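Local coordinates for fatty acid synthase 1, isoform A (Drosophila melanogaster, PDB 6FN6), which probably builds long-chain saturated fatty acids from acetyl-CoA and malonyl-CoA using NADPH, the piece here being its dehydratase, enoylreductase and ketoreductase region, at residues K792-A795 and S796-C799; S958-T962 and G963-L967; P411-K415 and T416-L420. All blocks are in the same frame, centred on the assembly; numbering follows the deposited sequence.

Contact 1: K792-A795 and S796-C799; sequences KLQA and SIRC
S796 turns its hydroxyl back along the helix to the carbonyl of K792, one turn earlier. OG stands anti to its own carbonyl carbon (chi1 -58°), which sets it beside the backbone N, and it donates to K792 O at 2.5 Å, in the carbonyl plane. The S796 amide makes a weak bond to the same oxygen. H714 NE2 is a second hydrogen-bond partner of OG, so the hydroxyl also links the helix to H714, just after strand 710-713. On another side, L793 and I797 run alongside each other in the same direction, CD2 of L793 meeting CG1 of I797 at 3.9 Å, and I797 N donates to L793 O at 2.8 Å. R798 folds back instead. Its guanidinium lays one face over Q794 O and A795 N, both set off from the centre of the group, and NH1 comes 3.5 Å from A795 CB, while its backbone N closes a turn to Q794 O (3.2 Å). NH1 is fixed by a salt bridge to E769, and NH2 has a long, weak ion pair with E197 of the second subunit. The segment belongs to the Rossmann-type part of the enoylreductase: helix 791-797 is the crossover between neighbouring parallel strands 781-786 and 804-808, with S796 and I797 against F806 and A795 against F768 of helix 768-775.

Contact 2: S958-T962 and G963-L967; sequences SGVKT and GYQGL
T962 and Q965 meet because T962 holds OG1 between its backbone N and carbonyl carbon (chi1 74°), facing the first helical turn, while Q965 sets CG beside its own N (chi1 -80°) and stretches its amide back past the helix start. Together they form a capping box at the N-terminus of helix 963-974 in the ketoreductase domain. Q965 N donates to T962 OG1 at 3.1 Å, and in return T962 N donates to Q965 OE1, also at 3.1 Å, from above the plane of the amide carbonyl. The T962 side chain stands roughly perpendicular to that of Q965. The first turn is closed by G966 N, which reaches T962 O. On the loop side V960 slides past the glutamine, its CG1 3.9 Å from Q965 OE1. Outside the cap, Y964 OH bonds to E939, and its ring packs on helix 131-141, whose D133 also touches T962; the helix start thus faces the dehydratase region. NE2 of Q965 has a weak bond to L933 O. The amide oxygen takes a second donor: K961 N reaches OE1 at 2.6 Å, in the carbonyl plane, with a nearly straight N-H...O angle of 179°.

Contact 3: P411-K415 and T416-L420; sequences PTYTK and TGRAL
T412 O is gripped by three donors from the next turn: T416 N at 3.1 Å, G417 N at 3.1 Å and the T416 hydroxyl at 3.2 Å. The T416 amide comes nearly end-on to the carbonyl, whereas OG1 is tilted 30° from its plane. T416 can reach because OG1 sits between the backbone N and the carbonyl carbon (chi1 51°). The bond from G417, five residues on, marks a wider pi-type turn in helix 410-423, and R418 N repeats the spacing with a weak bond to Y413 O.

Beyond this turn the R418 side chain runs across that of Y413, close to perpendicular. CG of R418 makes an off-centre CH-pi contact, 4.1 Å from the ring centroid, and the guanidinium, its plane 59° from that of the ring, has Y413 CE2 over one face. The methyl CG2 of T414 lies at the guanidinium edge, 4.0 Å from NH1. An alanine in place of Y413 is likely to leave the R418 chain without the ring it crosses and E431 without its hydroxyl partner. The ring also packs on V439 and V441 of strand 438-445, within a sheet whose strand order matches the class I methyltransferase fold, consistent with the pseudo-methyltransferase domain of animal synthases. Y413 OH bonds to one oxygen of E431 and R418 NH2 forms a salt bridge with the other, so one carboxylate probably holds both crossed side chains in place and balances the arginine charge.

Overall arrangement
The three contacts are local features of three separate parts of the modifying region, and none touches another. In chain order contact 3 comes first, then contact 1, then contact 2. Contacts 1 and 3 are the most distant pair, with centres about 88 Å apart on opposite sides of the chain's centre. Contact 2 has its centre about 56 Å from that of contact 1 and about 67 Å from that of contact 3. Contact 1 alone reaches the second subunit. All three lie away from H24 and D175, the predicted catalytic pair of the dehydratase; Q965 in contact 2 comes near, without touching, the glycine-rich G932, G934 and G937, probably a nucleotide-binding motif.

Contact 1: K792-A795 and S796-C799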
loop_
_atom_site.group_PDB
_atom_site.type_symbol
_atom_site.label_atom_id
_atom_site.label_comp_id
_atom_site.label_asym_id
_atom_site.label_seq_id
_atom_site.Cartn_x
_atom_site.Cartn_y
_atom_site.Cartn_z
ATOM N N LYS A 792 -7.127 11.322 -2.050
ATOM C CA LYS A 792 -8.323 11.040 -2.832
ATOM C C LYS A 792 -8.299 9.615 -3.376
ATOM O O LYS A 792 -9.347 9.051 -3.693
ATOM C CB LYS A 792 -8.460 12.037 -3.985
ATOM C CG LYS A 792 -8.632 13.484 -3.545
ATOM C CD LYS A 792 -8.573 14.433 -4.733
ATOM C CE LYS A 792 -8.368 15.873 -4.286
ATOM N NZ LYS A 792 -8.061 16.781 -5.430
ATOM N N LEU A 793 -7.106 9.036 -3.493
ATOM C CA LEU A 793 -6.978 7.651 -3.939
ATOM C C LEU A 793 -7.323 6.698 -2.800
ATOM O O LEU A 793 -8.123 5.780 -2.970
ATOM C CB LEU A 793 -5.561 7.374 -4.453
ATOM C CG LEU A 793 -5.337 6.042 -5.183
ATOM C CD1 LEU A 793 -4.191 6.161 -6.166
ATOM C CD2 LEU A 793 -5.057 4.897 -4.219
ATOM N N GLN A 794 -6.710 6.918 -1.641
ATOM C CA GLN A 794 -6.980 6.093 -0.470
ATOM C C GLN A 794 -8.457 6.180 -0.092
ATOM O O GLN A 794 -9.039 5.215 0.408
ATOM C CB GLN A 794 -6.093 6.511 0.706
ATOM C CG GLN A 794 -4.714 5.855 0.709
ATOM C CD GLN A 794 -4.772 4.360 1.012
ATOM O OE1 GLN A 794 -5.850 3.773 1.097
ATOM N NE2 GLN A 794 -3.607 3.743 1.180
ATOM N N ALA A 795 -9.058 7.342 -0.329
ATOM C CA ALA A 795 -10.480 7.528 -0.071
ATOM C C ALA A 795 -11.293 6.714 -1.070
ATOM O O ALA A 795 -12.352 6.181 -0.736
ATOM C CB ALA A 795 -10.851 8.999 -0.152
ATOM N N SER A 796 -10.784 6.616 -2.294
ATOM C CA SER A 796 -11.443 5.845 -3.342
ATOM C C SER A 796 -11.342 4.355 -3.040
ATOM O O SER A 796 -12.230 3.578 -3.385
ATOM C CB SER A 796 -10.823 6.146 -4.710
ATOM O OG SER A 796 -10.897 7.528 -5.019
ATOM N N ILE A 797 -10.244 3.964 -2.400
ATOM C CA ILE A 797 -10.049 2.584 -1.976
ATOM C C ILE A 797 -11.131 2.204 -0.974
ATOM O O ILE A 797 -11.717 1.124 -1.055
ATOM C CB ILE A 797 -8.635 2.388 -1.384
ATOM C CG1 ILE A 797 -7.578 2.450 -2.490
ATOM C CG2 ILE A 797 -8.538 1.078 -0.602
ATOM C CD1 ILE A 797 -7.571 1.254 -3.426
ATOM N N ARG A 798 -11.400 3.103 -0.034
ATOM C CA ARG A 798 -12.399 2.861 0.997
ATOM C C ARG A 798 -13.801 2.729 0.401
ATOM O O ARG A 798 -14.716 2.242 1.063
ATOM C CB ARG A 798 -12.375 3.981 2.040
ATOM C CG ARG A 798 -11.055 4.105 2.790
ATOM C CD ARG A 798 -11.087 5.247 3.794
ATOM N NE ARG A 798 -9.766 5.846 3.997
ATOM C CZ ARG A 798 -9.429 7.089 3.654
ATOM N NH1 ARG A 798 -10.308 7.911 3.089
ATOM N NH2 ARG A 798 -8.198 7.521 3.890
ATOM N N CYS A 799 -13.973 3.174 -0.842
ATOM C CA CYS A 799 -15.261 3.053 -1.524
ATOM C C CYS A 799 -15.460 1.672 -2.144
ATOM O O CYS A 799 -16.560 1.332 -2.581
ATOM C CB CYS A 799 -15.394 4.118 -2.616
ATOM S SG CYS A 799 -15.631 5.794 -2.002
#

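Contact 2: S958-T962 and G963-L967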
loop_
_atom_site.group_PDB
_atom_site.type_symbol
_atom_site.label_atom_id
_atom_site.label_comp_id
_atom_site.label_asym_id
_atom_site.label_seq_id
_atom_site.Cartn_x
_atom_site.Cartn_y
_atom_site.Cartn_z
ATOM N N SER A 958 45.763 7.589 -36.850
ATOM C CA SER A 958 46.060 6.797 -35.661
ATOM C C SER A 958 44.991 5.739 -35.398
ATOM O O SER A 958 45.259 4.723 -34.757
ATOM C CB SER A 958 46.198 7.709 -34.440
ATOM O OG SER A 958 45.081 8.572 -34.316
ATOM N N GLY A 959 43.781 5.974 -35.898
ATOM C CA GLY A 959 42.680 5.058 -35.664
ATOM C C GLY A 959 42.036 5.278 -34.308
ATOM O O GLY A 959 42.241 6.314 -33.677
ATOM N N VAL A 960 41.253 4.302 -33.861
ATOM C CA VAL A 960 40.610 4.377 -32.553
ATOM C C VAL A 960 41.674 4.417 -31.464
ATOM O O VAL A 960 42.519 3.528 -31.379
ATOM C CB VAL A 960 39.639 3.197 -32.333
ATOM C CG1 VAL A 960 38.969 3.295 -30.967
ATOM C CG2 VAL A 960 38.592 3.156 -33.430
ATOM N N LYS A 961 41.618 5.452 -30.630
ATOM C CA LYS A 961 42.622 5.675 -29.595
ATOM C C LYS A 961 41.986 5.681 -28.210
ATOM O O LYS A 961 42.569 5.181 -27.249
ATOM C CB LYS A 961 43.355 7.000 -29.834
ATOM C CG LYS A 961 44.368 7.370 -28.747
ATOM C CD LYS A 961 44.921 8.776 -28.942
ATOM C CE LYS A 961 45.749 9.215 -27.743
ATOM N NZ LYS A 961 46.147 10.647 -27.828
ATOM N N THR A 962 40.793 6.260 -28.112
ATOM C CA THR A 962 40.107 6.385 -26.831
ATOM C C THR A 962 38.887 5.473 -26.743
ATOM O O THR A 962 38.258 5.154 -27.755
ATOM C CB THR A 962 39.654 7.840 -26.575
ATOM O OG1 THR A 962 38.526 8.150 -27.405
ATOM C CG2 THR A 962 40.782 8.822 -26.863
ATOM N N GLY A 963 38.568 5.052 -25.521
ATOM C CA GLY A 963 37.383 4.256 -25.261
ATOM C C GLY A 963 36.120 4.990 -25.669
ATOM O O GLY A 963 35.164 4.389 -26.158
ATOM N N TYR A 964 36.106 6.300 -25.450
ATOM C CA TYR A 964 34.970 7.120 -25.846
ATOM C C TYR A 964 34.683 6.987 -27.344
ATOM O O TYR A 964 33.523 6.904 -27.757
ATOM C CB TYR A 964 35.215 8.586 -25.495
ATOM C CG TYR A 964 34.037 9.466 -25.821
ATOM C CD1 TYR A 964 32.900 9.459 -25.022
ATOM C CD2 TYR A 964 34.047 10.286 -26.941
ATOM C CE1 TYR A 964 31.817 10.255 -25.319
ATOM C CE2 TYR A 964 32.964 11.085 -27.246
ATOM C CZ TYR A 964 31.851 11.065 -26.430
ATOM O OH TYR A 964 30.769 11.857 -26.724
ATOM N N GLN A 965 35.738 6.990 -28.155
ATOM C CA GLN A 965 35.607 6.786 -29.594
ATOM C C GLN A 965 34.914 5.459 -29.869
ATOM O O GLN A 965 33.909 5.406 -30.574
ATOM C CB GLN A 965 36.976 6.819 -30.276
ATOM C CG GLN A 965 37.524 8.216 -30.514
ATOM C CD GLN A 965 39.022 8.220 -30.752
ATOM O OE1 GLN A 965 39.649 7.165 -30.863
ATOM N NE2 GLN A 965 39.602 9.409 -30.838
ATOM N N GLY A 966 35.475 4.384 -29.323
ATOM C CA GLY A 966 34.899 3.063 -29.483
ATOM C C GLY A 966 33.458 3.014 -29.006
ATOM O O GLY A 966 32.629 2.306 -29.580
ATOM N N LEU A 967 33.164 3.770 -27.951
ATOM C CA LEU A 967 31.814 3.837 -27.404
ATOM C C LEU A 967 30.835 4.407 -28.423
ATOM O O LEU A 967 29.787 3.819 -28.689
ATOM C CB LEU A 967 31.797 4.687 -26.129
ATOM C CG LEU A 967 30.429 4.966 -25.495
ATOM C CD1 LEU A 967 29.700 3.670 -25.167
ATOM C CD2 LEU A 967 30.582 5.826 -24.246
HETATM O O HOH W 1 42.085 9.519 -33.059
#

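Contact 3: P411-K415 and T416-L420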
loop_
_atom_site.group_PDB
_atom_site.type_symbol
_atom_site.label_atom_id
_atom_site.label_comp_id
_atom_site.label_asym_id
_atom_site.label_seq_id
_atom_site.Cartn_x
_atom_site.Cartn_y
_atom_site.Cartn_z
ATOM N N PRO A 411 19.947 63.726 -53.248
ATOM C CA PRO A 411 20.032 64.891 -54.137
ATOM C C PRO A 411 21.008 65.951 -53.636
ATOM O O PRO A 411 21.821 66.443 -54.414
ATOM C CB PRO A 411 18.593 65.427 -54.162
ATOM C CG PRO A 411 17.916 64.805 -52.998
ATOM C CD PRO A 411 18.561 63.477 -52.818
ATOM N N THR A 412 20.932 66.289 -52.352
ATOM C CA THR A 412 21.808 67.306 -51.780
ATOM C C THR A 412 23.263 66.848 -51.779
ATOM O O THR A 412 24.159 67.608 -52.147
ATOM C CB THR A 412 21.399 67.665 -50.338
ATOM O OG1 THR A 412 21.428 66.489 -49.519
ATOM C CG2 THR A 412 20.007 68.272 -50.314
ATOM N N TYR A 413 23.494 65.608 -51.362
ATOM C CA TYR A 413 24.849 65.085 -51.273
ATOM C C TYR A 413 25.557 65.168 -52.624
ATOM O O TYR A 413 26.771 65.371 -52.692
ATOM C CB TYR A 413 24.843 63.637 -50.779
ATOM C CG TYR A 413 26.209 62.996 -50.820
ATOM C CD1 TYR A 413 27.234 63.454 -50.001
ATOM C CD2 TYR A 413 26.482 61.947 -51.686
ATOM C CE1 TYR A 413 28.489 62.879 -50.038
ATOM C CE2 TYR A 413 27.736 61.367 -51.731
ATOM C CZ TYR A 413 28.735 61.837 -50.905
ATOM O OH TYR A 413 29.983 61.262 -50.945
ATOM N N THR A 414 24.791 65.001 -53.696
ATOM C CA THR A 414 25.347 65.000 -55.045
ATOM C C THR A 414 25.716 66.405 -55.526
ATOM O O THR A 414 26.815 66.622 -56.034
ATOM C CB THR A 414 24.362 64.371 -56.049
ATOM O OG1 THR A 414 24.028 63.045 -55.624
ATOM C CG2 THR A 414 24.974 64.307 -57.444
ATOM N N LYS A 415 24.798 67.355 -55.373
ATOM C CA LYS A 415 24.979 68.675 -55.967
ATOM C C LYS A 415 25.973 69.536 -55.190
ATOM O O LYS A 415 26.640 70.390 -55.774
ATOM C CB LYS A 415 23.638 69.412 -56.073
ATOM C CG LYS A 415 22.912 69.629 -54.752
ATOM C CD LYS A 415 21.555 70.286 -54.979
ATOM C CE LYS A 415 20.772 70.461 -53.682
ATOM N NZ LYS A 415 21.532 71.223 -52.651
ATOM N N THR A 416 26.067 69.326 -53.879
ATOM C CA THR A 416 26.979 70.116 -53.055
ATOM C C THR A 416 27.741 69.284 -52.023
ATOM O O THR A 416 28.786 69.709 -51.530
ATOM C CB THR A 416 26.222 71.231 -52.309
ATOM O OG1 THR A 416 25.099 70.673 -51.616
ATOM C CG2 THR A 416 25.736 72.292 -53.285
ATOM N N GLY A 417 27.221 68.104 -51.699
ATOM C CA GLY A 417 27.782 67.293 -50.633
ATOM C C GLY A 417 29.220 66.858 -50.833
ATOM O O GLY A 417 30.043 66.987 -49.927
ATOM N N ARG A 418 29.529 66.344 -52.017
ATOM C CA ARG A 418 30.877 65.870 -52.302
ATOM C C ARG A 418 31.871 67.022 -52.353
ATOM O O ARG A 418 32.985 66.910 -51.841
ATOM C CB ARG A 418 30.912 65.098 -53.621
ATOM C CG ARG A 418 30.208 63.757 -53.575
ATOM C CD ARG A 418 30.530 62.934 -54.809
ATOM N NE ARG A 418 29.856 61.637 -54.801
ATOM C CZ ARG A 418 28.747 61.352 -55.475
ATOM N NH1 ARG A 418 28.149 62.271 -56.228
ATOM N NH2 ARG A 418 28.227 60.136 -55.393
ATOM N N ALA A 419 31.463 68.130 -52.964
ATOM C CA ALA A 419 32.326 69.298 -53.070
ATOM C C ALA A 419 32.715 69.789 -51.684
ATOM O O ALA A 419 33.858 70.186 -51.452
ATOM C CB ALA A 419 31.631 70.404 -53.851
ATOM N N LEU A 420 31.759 69.750 -50.762
ATOM C CA LEU A 420 31.989 70.219 -49.403
ATOM C C LEU A 420 33.028 69.342 -48.706
ATOM O O LEU A 420 33.889 69.848 -47.985
ATOM C CB LEU A 420 30.676 70.240 -48.618
ATOM C CG LEU A 420 30.660 70.977 -47.275
ATOM C CD1 LEU A 420 31.096 72.427 -47.427
ATOM C CD2 LEU A 420 29.270 70.909 -46.659
#